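Local coordinates for protein PT26-6P (Thermococcus sp., PDB 2WB7) that is of unknown function, being encoded by a euryarchaeal mobile extrachromosomal element and combining immunoglobulin-like domains with a helical domain, at residues A141-Q146 / S303-F308; D132-Q137 / P372-A377; F286-N291 / T336-T341. All blocks are in the same frame, centred on the assembly; numbering follows the deposited sequence.

Contact 1 of 3, residues A141-Q146 / S303-F308; sequences AIVTGQ and SDEYRF
Arg307 reaches from its strand to the last turn of the helix at Ile142, and the tight part of the contact lies there. Its NH1 donates to Ile142 O at 2.7 Å, close to the plane of the guanidinium group but tilted 29° from that of the carbonyl. Val143 O is also near, 3.1 Å from the same NH1. With CG anti to the backbone N (chi1 -170°) and a bend at chi3, the chain carries the charged group under the carbonyl end of the helix, where the helix dipole would probably favour a cation. Over one guanidinium face lies Gly145, whose CA is 3.5 Å from Arg307 NE. Glycine suits this place because the chain leaves the helix with positive phi, and a beta carbon would probably crowd the guanidinium. Ile142 and Glu305 run alongside in opposite directions, CG2 of Ile142 3.8 Å from Glu305 CG, a branched apolar side chain against a methylene.

The outer side is looser. Val143 is exposed, and its CG2 comes no nearer than 4.1 Å to Glu305 OE2; the extended glutamate chain brings its carboxylate to this loose side. Thr144 OG1 accepts from Gln146 N, two residues on, at 3.0 Å. This ST turn carries the chain through the helix end, where Gly145 leaves helical angles; the helix, from the first immunoglobulin-like region, lies on the beta-sheet of the second.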
ATOM      1  N   ALA A 141       4.893 -13.588 -12.260  1.00 37.06           N
ATOM      2  CA  ALA A 141       3.555 -13.102 -12.389  1.00 36.24           C
ATOM      3  C   ALA A 141       3.549 -11.904 -13.327  1.00 35.98           C
ATOM      4  O   ALA A 141       2.743 -11.848 -14.254  1.00 36.18           O
ATOM      5  CB  ALA A 141       3.030 -12.716 -11.023  1.00 36.15           C
ATOM      6  N   ILE A 142       4.451 -10.953 -13.109  1.00 35.39           N
ATOM      7  CA  ILE A 142       4.458  -9.759 -13.944  1.00 35.32           C
ATOM      8  C   ILE A 142       4.763 -10.106 -15.406  1.00 35.63           C
ATOM      9  O   ILE A 142       4.173  -9.564 -16.333  1.00 35.16           O
ATOM     10  CB  ILE A 142       5.447  -8.702 -13.421  1.00 34.95           C
ATOM     11  CG1 ILE A 142       4.879  -8.012 -12.190  1.00 34.78           C
ATOM     12  CG2 ILE A 142       5.743  -7.649 -14.492  1.00 34.86           C
ATOM     13  CD1 ILE A 142       5.940  -7.318 -11.357  1.00 35.33           C
ATOM     14  N   VAL A 143       5.692 -11.023 -15.610  1.00 36.37           N
ATOM     15  CA  VAL A 143       6.122 -11.342 -16.957  1.00 37.21           C
ATOM     16  C   VAL A 143       5.083 -12.166 -17.708  1.00 37.96           C
ATOM     17  O   VAL A 143       4.677 -11.813 -18.818  1.00 38.47           O
ATOM     18  CB  VAL A 143       7.440 -12.135 -16.950  1.00 37.41           C
ATOM     19  CG1 VAL A 143       7.723 -12.674 -18.335  1.00 36.73           C
ATOM     20  CG2 VAL A 143       8.594 -11.266 -16.444  1.00 37.19           C
ATOM     21  N   THR A 144       4.661 -13.274 -17.106  1.00 38.44           N
ATOM     22  CA  THR A 144       3.746 -14.190 -17.762  1.00 38.66           C
ATOM     23  C   THR A 144       2.286 -13.763 -17.604  1.00 39.24           C
ATOM     24  O   THR A 144       1.450 -14.085 -18.446  1.00 39.39           O
ATOM     25  CB  THR A 144       3.895 -15.609 -17.203  1.00 38.49           C
ATOM     26  OG1 THR A 144       3.259 -15.669 -15.924  1.00 38.63           O
ATOM     27  CG2 THR A 144       5.342 -15.962 -17.042  1.00 37.61           C
ATOM     28  N   GLY A 145       1.956 -13.047 -16.535  1.00 39.51           N
ATOM     29  CA  GLY A 145       0.567 -12.652 -16.351  1.00 39.91           C
ATOM     30  C   GLY A 145      -0.251 -13.751 -15.687  1.00 40.20           C
ATOM     31  O   GLY A 145      -1.399 -13.537 -15.301  1.00 40.22           O
ATOM     32  N   GLN A 146       0.336 -14.933 -15.536  1.00 40.49           N
ATOM     33  CA  GLN A 146      -0.344 -16.023 -14.848  1.00 41.03           C
ATOM     34  C   GLN A 146      -0.419 -15.768 -13.345  1.00 41.19           C
ATOM     35  O   GLN A 146       0.597 -15.859 -12.644  1.00 41.67           O
ATOM     36  CB  GLN A 146       0.398 -17.322 -15.093  1.00 40.82           C
ATOM     37  CG  GLN A 146       0.755 -17.528 -16.526  1.00 43.28           C
ATOM     38  CD  GLN A 146       1.786 -18.638 -16.713  1.00 47.85           C
ATOM     39  OE1 GLN A 146       2.123 -19.359 -15.762  1.00 49.11           O
ATOM     40  NE2 GLN A 146       2.306 -18.772 -17.940  1.00 48.04           N
ATOM     41  N   SER A 303      14.874   1.055 -11.356  1.00 41.10           N
ATOM     42  CA  SER A 303      14.320   0.861 -12.706  1.00 40.99           C
ATOM     43  C   SER A 303      13.521  -0.407 -13.001  1.00 40.99           C
ATOM     44  O   SER A 303      13.944  -1.490 -12.618  1.00 40.72           O
ATOM     45  CB  SER A 303      15.455   0.941 -13.707  1.00 41.08           C
ATOM     46  OG  SER A 303      16.624   0.464 -13.098  1.00 41.50           O
ATOM     47  N   ASP A 304      12.322  -0.223 -13.583  1.00 41.52           N
ATOM     48  CA  ASP A 304      11.726  -1.118 -14.613  1.00 41.39           C
ATOM     49  C   ASP A 304      10.234  -1.574 -14.869  1.00 40.58           C
ATOM     50  O   ASP A 304       9.502  -0.914 -15.618  1.00 40.88           O
ATOM     51  CB  ASP A 304      12.634  -2.267 -14.929  1.00 42.29           C
ATOM     52  CG  ASP A 304      12.661  -2.513 -16.382  1.00 44.80           C
ATOM     53  OD1 ASP A 304      12.489  -1.482 -17.081  1.00 47.79           O
ATOM     54  OD2 ASP A 304      12.816  -3.682 -16.815  1.00 47.77           O
ATOM     55  N   GLU A 305       9.813  -2.740 -14.364  1.00 39.24           N
ATOM     56  CA  GLU A 305       8.725  -3.515 -15.057  1.00 37.42           C
ATOM     57  C   GLU A 305       7.401  -3.769 -14.320  1.00 35.78           C
ATOM     58  O   GLU A 305       7.405  -4.146 -13.156  1.00 35.72           O
ATOM     59  CB  GLU A 305       9.280  -4.852 -15.522  1.00 37.51           C
ATOM     60  CG  GLU A 305       8.383  -5.631 -16.430  1.00 39.70           C
ATOM     61  CD  GLU A 305       9.078  -6.915 -16.942  1.00 44.27           C
ATOM     62  OE1 GLU A 305      10.023  -7.392 -16.263  1.00 45.54           O
ATOM     63  OE2 GLU A 305       8.684  -7.459 -18.006  1.00 44.69           O
ATOM     64  N   TYR A 306       6.276  -3.601 -15.024  1.00 33.74           N
ATOM     65  CA  TYR A 306       4.943  -3.582 -14.398  1.00 31.54           C
ATOM     66  C   TYR A 306       3.910  -4.422 -15.132  1.00 31.36           C
ATOM     67  O   TYR A 306       4.011  -4.665 -16.338  1.00 30.66           O
ATOM     68  CB  TYR A 306       4.396  -2.150 -14.330  1.00 30.82           C
ATOM     69  CG  TYR A 306       4.109  -1.562 -15.693  1.00 29.39           C
ATOM     70  CD1 TYR A 306       2.879  -1.763 -16.312  1.00 26.92           C
ATOM     71  CD2 TYR A 306       5.084  -0.811 -16.383  1.00 29.18           C
ATOM     72  CE1 TYR A 306       2.617  -1.258 -17.569  1.00 25.87           C
ATOM     73  CE2 TYR A 306       4.832  -0.286 -17.656  1.00 26.78           C
ATOM     74  CZ  TYR A 306       3.586  -0.525 -18.236  1.00 27.46           C
ATOM     75  OH  TYR A 306       3.289  -0.031 -19.476  1.00 27.48           O
ATOM     76  N   ARG A 307       2.889  -4.837 -14.388  1.00 31.21           N
ATOM     77  CA  ARG A 307       1.672  -5.400 -14.970  1.00 30.85           C
ATOM     78  C   ARG A 307       0.440  -4.957 -14.180  1.00 30.20           C
ATOM     79  O   ARG A 307       0.346  -5.175 -12.985  1.00 29.84           O
ATOM     80  CB  ARG A 307       1.749  -6.925 -14.992  1.00 31.05           C
ATOM     81  CG  ARG A 307       0.656  -7.576 -15.783  1.00 31.14           C
ATOM     82  CD  ARG A 307       0.982  -9.021 -16.086  1.00 33.09           C
ATOM     83  NE  ARG A 307       0.416  -9.362 -17.379  1.00 37.32           N
ATOM     84  CZ  ARG A 307       1.125  -9.695 -18.452  1.00 38.99           C
ATOM     85  NH1 ARG A 307       2.446  -9.778 -18.384  1.00 37.91           N
ATOM     86  NH2 ARG A 307       0.498  -9.972 -19.593  1.00 40.84           N
ATOM     87  N   PHE A 308      -0.511  -4.331 -14.851  1.00 29.98           N
ATOM     88  CA  PHE A 308      -1.789  -4.000 -14.220  1.00 29.58           C
ATOM     89  C   PHE A 308      -2.824  -4.902 -14.838  1.00 29.73           C
ATOM     90  O   PHE A 308      -2.839  -5.059 -16.065  1.00 30.39           O
ATOM     91  CB  PHE A 308      -2.147  -2.524 -14.453  1.00 29.50           C
ATOM     92  CG  PHE A 308      -1.155  -1.574 -13.841  1.00 29.26           C
ATOM     93  CD1 PHE A 308      -1.192  -1.295 -12.473  1.00 28.48           C
ATOM     94  CD2 PHE A 308      -0.140  -1.025 -14.604  1.00 27.32           C
ATOM     95  CE1 PHE A 308      -0.259  -0.468 -11.893  1.00 27.58           C
ATOM     96  CE2 PHE A 308       0.795  -0.189 -14.020  1.00 29.00           C
ATOM     97  CZ  PHE A 308       0.730   0.091 -12.661  1.00 27.46           C
TER

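Contact 2 of 3, residues D132-Q137 / P372-A377; sequences DPLVYQ and PIWLAA
Asp132 and Trp374 make the polar part of this contact. The indole NE1 donates to Asp132 OD1 at 3.1 Å, an almost straight bond (168°) that lies in the ring plane and uses the syn lone pair of the oxygen. Asp132 OD2, 3.2 Å from Trp374 NE1, is only a weak second acceptor, so the N-H points mainly at OD1; the carboxylate plane is turned 40° from that of the ring. Water links the same partners again: it donates to Asp132 OD2 at 2.9 Å and accepts from the backbone N of Trp374. Lys129 forms a salt bridge with OD2 and also bonds Pro372 O, which probably keeps the aspartate charged and in place.

The apolar contacts lie along the pyrrole and CZ2 part of the indole and on to Pro372. Trp374 CG sits between the backbone N and the carbonyl carbon (chi1 65°), which lifts the ring off the strand toward residues 132-135. Val135 CB meets Trp374 CD1 at 3.7 Å, while Leu134 CB lies 3.9 Å from Trp374 CZ2. Val135 CG2 also reaches Pro372 CB at 4.0 Å, two compact hydrocarbons filling a buried seam. Replacing Trp374 by an alanine is likely to leave Asp132 without its indole donor, though Lys129 would remain, and to open a gap beside Leu134 and Val135.

Tyr360 of the neighbouring strand 350-364 meets both Val135 and Pro372. Farther along, helix 149-157 touches Leu134 through Lys154 and Ala376 through Ile155, so that two helices lie against this part of the sheet.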
ATOM      1  N   ASP A 132      13.251 -12.194   1.256  1.00 44.87           N
ATOM      2  CA  ASP A 132      12.058 -11.900   0.478  1.00 44.60           C
ATOM      3  C   ASP A 132      11.594 -13.119  -0.317  1.00 44.27           C
ATOM      4  O   ASP A 132      12.049 -13.341  -1.437  1.00 44.33           O
ATOM      5  CB  ASP A 132      12.368 -10.752  -0.480  1.00 45.02           C
ATOM      6  CG  ASP A 132      11.128 -10.131  -1.086  1.00 44.97           C
ATOM      7  OD1 ASP A 132      10.044 -10.746  -1.037  1.00 46.95           O
ATOM      8  OD2 ASP A 132      11.243  -9.015  -1.610  1.00 45.12           O
ATOM      9  N   PRO A 133      10.656 -13.888   0.249  1.00 43.89           N
ATOM     10  CA  PRO A 133      10.131 -15.120  -0.322  1.00 43.74           C
ATOM     11  C   PRO A 133       9.324 -14.936  -1.613  1.00 43.88           C
ATOM     12  O   PRO A 133       9.416 -15.781  -2.513  1.00 44.39           O
ATOM     13  CB  PRO A 133       9.217 -15.659   0.778  1.00 43.88           C
ATOM     14  CG  PRO A 133       9.446 -14.811   1.974  1.00 43.91           C
ATOM     15  CD  PRO A 133       9.966 -13.513   1.489  1.00 43.89           C
ATOM     16  N   LEU A 134       8.563 -13.847  -1.718  1.00 43.61           N
ATOM     17  CA  LEU A 134       7.672 -13.628  -2.862  1.00 43.31           C
ATOM     18  C   LEU A 134       8.310 -13.013  -4.132  1.00 43.17           C
ATOM     19  O   LEU A 134       7.750 -13.127  -5.232  1.00 43.23           O
ATOM     20  CB  LEU A 134       6.474 -12.785  -2.420  1.00 43.10           C
ATOM     21  CG  LEU A 134       5.541 -13.518  -1.469  1.00 43.06           C
ATOM     22  CD1 LEU A 134       4.217 -12.780  -1.307  1.00 43.04           C
ATOM     23  CD2 LEU A 134       5.315 -14.937  -1.988  1.00 43.61           C
ATOM     24  N   VAL A 135       9.468 -12.373  -3.985  1.00 42.69           N
ATOM     25  CA  VAL A 135      10.001 -11.512  -5.050  1.00 42.67           C
ATOM     26  C   VAL A 135      10.024 -12.140  -6.450  1.00 42.69           C
ATOM     27  O   VAL A 135       9.689 -11.472  -7.430  1.00 42.71           O
ATOM     28  CB  VAL A 135      11.415 -10.941  -4.699  1.00 42.65           C
ATOM     29  CG1 VAL A 135      12.400 -12.061  -4.500  1.00 42.75           C
ATOM     30  CG2 VAL A 135      11.916 -10.010  -5.792  1.00 42.26           C
ATOM     31  N   TYR A 136      10.421 -13.405  -6.557  1.00 42.60           N
ATOM     32  CA  TYR A 136      10.550 -14.023  -7.883  1.00 42.72           C
ATOM     33  C   TYR A 136       9.219 -14.497  -8.439  1.00 42.12           C
ATOM     34  O   TYR A 136       9.002 -14.499  -9.651  1.00 41.95           O
ATOM     35  CB  TYR A 136      11.540 -15.182  -7.861  1.00 43.33           C
ATOM     36  CG  TYR A 136      12.933 -14.766  -7.466  1.00 45.50           C
ATOM     37  CD1 TYR A 136      13.531 -13.639  -8.026  1.00 47.90           C
ATOM     38  CD2 TYR A 136      13.657 -15.502  -6.538  1.00 47.70           C
ATOM     39  CE1 TYR A 136      14.819 -13.247  -7.663  1.00 49.51           C
ATOM     40  CE2 TYR A 136      14.943 -15.126  -6.171  1.00 49.88           C
ATOM     41  CZ  TYR A 136      15.517 -13.995  -6.735  1.00 51.05           C
ATOM     42  OH  TYR A 136      16.792 -13.608  -6.364  1.00 53.51           O
ATOM     43  N   GLN A 137       8.324 -14.897  -7.549  1.00 41.44           N
ATOM     44  CA  GLN A 137       6.986 -15.269  -7.967  1.00 40.94           C
ATOM     45  C   GLN A 137       6.252 -14.061  -8.508  1.00 40.31           C
ATOM     46  O   GLN A 137       5.455 -14.173  -9.437  1.00 40.39           O
ATOM     47  CB  GLN A 137       6.223 -15.829  -6.788  1.00 41.08           C
ATOM     48  CG  GLN A 137       7.041 -16.790  -5.994  1.00 42.44           C
ATOM     49  CD  GLN A 137       6.181 -17.628  -5.106  1.00 43.99           C
ATOM     50  OE1 GLN A 137       5.313 -18.352  -5.589  1.00 44.93           O
ATOM     51  NE2 GLN A 137       6.402 -17.536  -3.794  1.00 44.05           N
ATOM     52  N   PRO A 372      16.553  -6.463  -6.148  1.00 38.43           N
ATOM     53  CA  PRO A 372      15.209  -6.527  -6.727  1.00 38.00           C
ATOM     54  C   PRO A 372      14.121  -6.165  -5.715  1.00 37.61           C
ATOM     55  O   PRO A 372      14.120  -6.694  -4.601  1.00 38.24           O
ATOM     56  CB  PRO A 372      15.066  -8.003  -7.124  1.00 37.89           C
ATOM     57  CG  PRO A 372      16.385  -8.660  -6.788  1.00 38.39           C
ATOM     58  CD  PRO A 372      17.047  -7.796  -5.782  1.00 38.19           C
ATOM     59  N   ILE A 373      13.207  -5.276  -6.084  1.00 36.32           N
ATOM     60  CA  ILE A 373      12.081  -4.979  -5.212  1.00 35.40           C
ATOM     61  C   ILE A 373      10.781  -5.117  -5.985  1.00 35.27           C
ATOM     62  O   ILE A 373      10.766  -4.987  -7.223  1.00 35.85           O
ATOM     63  CB  ILE A 373      12.161  -3.575  -4.627  1.00 35.14           C
ATOM     64  CG1 ILE A 373      12.452  -2.567  -5.732  1.00 34.48           C
ATOM     65  CG2 ILE A 373      13.229  -3.518  -3.546  1.00 35.00           C
ATOM     66  CD1 ILE A 373      12.405  -1.153  -5.257  1.00 34.47           C
ATOM     67  N   TRP A 374       9.696  -5.398  -5.263  1.00 33.94           N
ATOM     68  CA  TRP A 374       8.399  -5.536  -5.879  1.00 32.87           C
ATOM     69  C   TRP A 374       7.342  -4.828  -5.054  1.00 32.42           C
ATOM     70  O   TRP A 374       7.498  -4.648  -3.841  1.00 32.04           O
ATOM     71  CB  TRP A 374       8.034  -7.014  -6.037  1.00 33.05           C
ATOM     72  CG  TRP A 374       7.853  -7.741  -4.739  1.00 31.53           C
ATOM     73  CD1 TRP A 374       8.819  -8.356  -4.011  1.00 30.70           C
ATOM     74  CD2 TRP A 374       6.630  -7.911  -4.014  1.00 29.77           C
ATOM     75  NE1 TRP A 374       8.272  -8.917  -2.883  1.00 30.10           N
ATOM     76  CE2 TRP A 374       6.931  -8.655  -2.859  1.00 28.69           C
ATOM     77  CE3 TRP A 374       5.309  -7.500  -4.226  1.00 29.22           C
ATOM     78  CZ2 TRP A 374       5.969  -9.001  -1.921  1.00 28.19           C
ATOM     79  CZ3 TRP A 374       4.347  -7.850  -3.288  1.00 27.89           C
ATOM     80  CH2 TRP A 374       4.684  -8.594  -2.154  1.00 27.77           C
ATOM     81  N   LEU A 375       6.271  -4.420  -5.729  1.00 31.86           N
ATOM     82  CA  LEU A 375       5.100  -3.865  -5.059  1.00 31.24           C
ATOM     83  C   LEU A 375       3.819  -4.459  -5.644  1.00 31.23           C
ATOM     84  O   LEU A 375       3.713  -4.707  -6.862  1.00 31.07           O
ATOM     85  CB  LEU A 375       5.060  -2.344  -5.172  1.00 31.02           C
ATOM     86  CG  LEU A 375       3.962  -1.658  -4.349  1.00 30.24           C
ATOM     87  CD1 LEU A 375       4.299  -1.671  -2.892  1.00 28.74           C
ATOM     88  CD2 LEU A 375       3.798  -0.222  -4.799  1.00 31.17           C
ATOM     89  N   ALA A 376       2.860  -4.711  -4.765  1.00 30.56           N
ATOM     90  CA  ALA A 376       1.540  -5.131  -5.187  1.00 30.27           C
ATOM     91  C   ALA A 376       0.570  -4.152  -4.564  1.00 29.98           C
ATOM     92  O   ALA A 376       0.703  -3.801  -3.391  1.00 29.96           O
ATOM     93  CB  ALA A 376       1.245  -6.558  -4.724  1.00 30.25           C
ATOM     94  N   ALA A 377      -0.388  -3.689  -5.350  1.00 29.30           N
ATOM     95  CA  ALA A 377      -1.356  -2.734  -4.845  1.00 29.18           C
ATOM     96  C   ALA A 377      -2.679  -3.085  -5.468  1.00 29.17           C
ATOM     97  O   ALA A 377      -2.794  -3.168  -6.696  1.00 29.51           O
ATOM     98  CB  ALA A 377      -0.962  -1.308  -5.211  1.00 28.95           C
TER
HETATM   99  O   HOH W   1      10.735  -6.281  -2.342  1.00 36.71           O

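Contact 3 of 3, residues F286-N291 / T336-T341; sequences FLITPN and TFFGLT
Leu287 sets its CD1 methyl over the centre of the Phe337 ring, 3.7 Å from the centroid and only 7° off the ring normal, a CH-pi contact. Its CG stands anti to the backbone N (chi1 -172°), and the branch beyond it leans over to the neighbouring strand. Lys285 adds a cation-pi contact to the same ring, and His25 meets it edge-to-face. The Phe338 ring has Phe286 O at its edge, while the Ile288 side chain crosses that of Phe338 at about a right angle and brings Ile288 CD1 to 3.5 Å from Phe338 CE1. At the edge of the Phe286 ring lie Phe338 O and the methylene of Leu340, with Phe286 CE1 and Leu340 CB 4.1 Å apart and the two side chains pointing the same way.

The backbones form an antiparallel ladder, in which strand 336-343 borders 281-290 as an outermost strand of an eight-stranded sheet in the second immunoglobulin-like region. Phe286 and Phe338 are a hydrogen-bonded pair: Phe286 N donates to Phe338 O at 2.6 Å, and Phe338 N returns a bond to Phe286 O. Ile288 and Thr336 repeat the pattern, with Ile288 N 2.9 Å from Thr336 O. Between them Leu287 and Phe337 form a non-hydrogen-bonded pair, where Phe337 CA approaches Phe286 O in a CA-H...O contact.

Large apolar residues suit both sides of this ladder. Leu287 and Phe337 meet helix 21-34, whereas Phe286, Ile288 and Phe338 share the other face, where Phe308 stacks on Phe286 and Tyr306 meets Phe338.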
ATOM      1  N   PHE A 286      -3.161   4.419 -13.073  1.00 31.35           N
ATOM      2  CA  PHE A 286      -2.245   4.187 -11.967  1.00 31.73           C
ATOM      3  C   PHE A 286      -1.035   5.110 -12.010  1.00 31.81           C
ATOM      4  O   PHE A 286      -0.417   5.292 -13.054  1.00 31.71           O
ATOM      5  CB  PHE A 286      -1.758   2.745 -11.970  1.00 32.00           C
ATOM      6  CG  PHE A 286      -2.852   1.729 -11.880  1.00 32.63           C
ATOM      7  CD1 PHE A 286      -3.438   1.212 -13.033  1.00 33.64           C
ATOM      8  CD2 PHE A 286      -3.267   1.251 -10.645  1.00 33.67           C
ATOM      9  CE1 PHE A 286      -4.444   0.247 -12.956  1.00 33.88           C
ATOM     10  CE2 PHE A 286      -4.275   0.279 -10.553  1.00 34.64           C
ATOM     11  CZ  PHE A 286      -4.861  -0.224 -11.713  1.00 33.51           C
ATOM     12  N   LEU A 287      -0.699   5.685 -10.867  1.00 31.87           N
ATOM     13  CA  LEU A 287       0.496   6.491 -10.742  1.00 32.19           C
ATOM     14  C   LEU A 287       1.574   5.662 -10.059  1.00 32.84           C
ATOM     15  O   LEU A 287       1.328   5.058  -9.009  1.00 32.91           O
ATOM     16  CB  LEU A 287       0.178   7.696  -9.874  1.00 31.99           C
ATOM     17  CG  LEU A 287       1.255   8.751  -9.788  1.00 31.93           C
ATOM     18  CD1 LEU A 287       1.802   9.014 -11.171  1.00 33.30           C
ATOM     19  CD2 LEU A 287       0.632   9.988  -9.249  1.00 32.11           C
ATOM     20  N   ILE A 288       2.759   5.610 -10.651  1.00 33.57           N
ATOM     21  CA  ILE A 288       3.890   4.957 -10.007  1.00 34.41           C
ATOM     22  C   ILE A 288       4.935   6.013  -9.651  1.00 35.41           C
ATOM     23  O   ILE A 288       5.423   6.697 -10.524  1.00 35.12           O
ATOM     24  CB  ILE A 288       4.516   3.894 -10.920  1.00 34.22           C
ATOM     25  CG1 ILE A 288       3.484   2.836 -11.302  1.00 33.30           C
ATOM     26  CG2 ILE A 288       5.680   3.213 -10.226  1.00 33.99           C
ATOM     27  CD1 ILE A 288       4.058   1.732 -12.161  1.00 30.85           C
ATOM     28  N   THR A 289       5.261   6.156  -8.372  1.00 37.31           N
ATOM     29  CA  THR A 289       6.160   7.231  -7.925  1.00 39.81           C
ATOM     30  C   THR A 289       7.276   6.680  -7.072  1.00 41.09           C
ATOM     31  O   THR A 289       7.013   5.962  -6.110  1.00 41.18           O
ATOM     32  CB  THR A 289       5.434   8.256  -7.016  1.00 39.69           C
ATOM     33  OG1 THR A 289       4.071   8.388  -7.422  1.00 41.97           O
ATOM     34  CG2 THR A 289       6.104   9.617  -7.071  1.00 39.50           C
ATOM     35  N   PRO A 290       8.529   7.016  -7.402  1.00 42.66           N
ATOM     36  CA  PRO A 290       9.554   6.641  -6.444  1.00 43.90           C
ATOM     37  C   PRO A 290       9.242   7.418  -5.175  1.00 45.17           C
ATOM     38  O   PRO A 290       8.665   8.506  -5.249  1.00 45.34           O
ATOM     39  CB  PRO A 290      10.840   7.147  -7.092  1.00 43.76           C
ATOM     40  CG  PRO A 290      10.387   8.257  -8.009  1.00 43.51           C
ATOM     41  CD  PRO A 290       9.081   7.750  -8.553  1.00 42.98           C
ATOM     42  N   ASN A 291       9.573   6.852  -4.022  1.00 46.57           N
ATOM     43  CA  ASN A 291       9.271   7.494  -2.753  1.00 47.81           C
ATOM     44  C   ASN A 291      10.458   8.362  -2.309  1.00 48.36           C
ATOM     45  O   ASN A 291      11.503   7.842  -1.888  1.00 48.31           O
ATOM     46  CB  ASN A 291       8.893   6.450  -1.704  1.00 48.21           C
ATOM     47  CG  ASN A 291       8.847   7.025  -0.325  1.00 49.90           C
ATOM     48  OD1 ASN A 291       9.316   8.139  -0.101  1.00 52.00           O
ATOM     49  ND2 ASN A 291       8.286   6.276   0.620  1.00 52.15           N
ATOM     50  N   THR A 336       4.730   8.335 -13.154  1.00 41.46           N
ATOM     51  CA  THR A 336       4.207   8.020 -14.457  1.00 39.78           C
ATOM     52  C   THR A 336       2.874   7.347 -14.339  1.00 38.68           C
ATOM     53  O   THR A 336       2.644   6.550 -13.433  1.00 38.03           O
ATOM     54  CB  THR A 336       5.127   7.079 -15.193  1.00 40.02           C
ATOM     55  OG1 THR A 336       6.473   7.443 -14.896  1.00 40.31           O
ATOM     56  CG2 THR A 336       4.872   7.156 -16.695  1.00 39.05           C
ATOM     57  N   PHE A 337       2.004   7.671 -15.283  1.00 37.56           N
ATOM     58  CA  PHE A 337       0.647   7.174 -15.273  1.00 36.68           C
ATOM     59  C   PHE A 337       0.492   6.045 -16.262  1.00 35.95           C
ATOM     60  O   PHE A 337       1.080   6.058 -17.332  1.00 35.52           O
ATOM     61  CB  PHE A 337      -0.316   8.282 -15.650  1.00 36.74           C
ATOM     62  CG  PHE A 337      -0.559   9.270 -14.562  1.00 36.70           C
ATOM     63  CD1 PHE A 337      -1.495   9.002 -13.574  1.00 36.84           C
ATOM     64  CD2 PHE A 337       0.124  10.484 -14.539  1.00 36.78           C
ATOM     65  CE1 PHE A 337      -1.741   9.917 -12.576  1.00 36.74           C
ATOM     66  CE2 PHE A 337      -0.117  11.412 -13.542  1.00 36.86           C
ATOM     67  CZ  PHE A 337      -1.048  11.122 -12.553  1.00 37.35           C
ATOM     68  N   PHE A 338      -0.326   5.076 -15.890  1.00 35.32           N
ATOM     69  CA  PHE A 338      -0.595   3.936 -16.728  1.00 35.11           C
ATOM     70  C   PHE A 338      -2.086   3.714 -16.673  1.00 34.92           C
ATOM     71  O   PHE A 338      -2.693   3.812 -15.609  1.00 35.69           O
ATOM     72  CB  PHE A 338       0.156   2.712 -16.202  1.00 35.16           C
ATOM     73  CG  PHE A 338       1.651   2.894 -16.168  1.00 35.01           C
ATOM     74  CD1 PHE A 338       2.273   3.461 -15.068  1.00 34.43           C
ATOM     75  CD2 PHE A 338       2.433   2.526 -17.250  1.00 34.99           C
ATOM     76  CE1 PHE A 338       3.647   3.636 -15.044  1.00 34.43           C
ATOM     77  CE2 PHE A 338       3.813   2.704 -17.229  1.00 33.97           C
ATOM     78  CZ  PHE A 338       4.417   3.253 -16.124  1.00 33.50           C
ATOM     79  N   GLY A 339      -2.689   3.448 -17.821  1.00 34.26           N
ATOM     80  CA  GLY A 339      -4.125   3.242 -17.882  1.00 33.47           C
ATOM     81  C   GLY A 339      -4.486   1.790 -18.036  1.00 32.81           C
ATOM     82  O   GLY A 339      -3.697   0.997 -18.531  1.00 33.35           O
ATOM     83  N   LEU A 340      -5.681   1.433 -17.583  1.00 32.48           N
ATOM     84  CA  LEU A 340      -6.236   0.103 -17.812  1.00 31.85           C
ATOM     85  C   LEU A 340      -7.710   0.288 -17.965  1.00 31.65           C
ATOM     86  O   LEU A 340      -8.331   0.961 -17.166  1.00 31.43           O
ATOM     87  CB  LEU A 340      -5.984  -0.837 -16.636  1.00 31.74           C
ATOM     88  CG  LEU A 340      -6.543  -2.243 -16.842  1.00 31.49           C
ATOM     89  CD1 LEU A 340      -6.098  -2.797 -18.177  1.00 30.68           C
ATOM     90  CD2 LEU A 340      -6.109  -3.150 -15.730  1.00 31.70           C
ATOM     91  N   THR A 341      -8.273  -0.320 -18.996  1.00 31.80           N
ATOM     92  CA  THR A 341      -9.708  -0.290 -19.216  1.00 31.62           C
ATOM     93  C   THR A 341     -10.293  -1.643 -18.850  1.00 31.73           C
ATOM     94  O   THR A 341      -9.917  -2.667 -19.420  1.00 32.08           O
ATOM     95  CB  THR A 341     -10.000   0.004 -20.686  1.00 31.70           C
ATOM     96  OG1 THR A 341      -9.603   1.355 -20.974  1.00 31.79           O
ATOM     97  CG2 THR A 341     -11.481  -0.168 -20.990  1.00 31.29           C
TER

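All three contacts reach one antiparallel sheet. Contacts 1 and 2, with centres 11 Å apart, both use helix 135-144, contact 2 at its first turn and the loop before it, contact 1 at its last turn; the helix lies against strands 301-314, 350-364 and 370-379. Contact 3 is 14 Å from contact 1 and 18 Å from contact 2, between centres. Along the chain, contacts 1 and 3 are nested within the loop closed by contact 2, while their own segments alternate. Contacts 1 and 3 also touch: Tyr306 and Phe308 meet Phe338, Phe286 and Ile288. Strands near opposite ends of the sheet therefore face each other, and an element of the first immunoglobulin-like region is joined to the outside of the second.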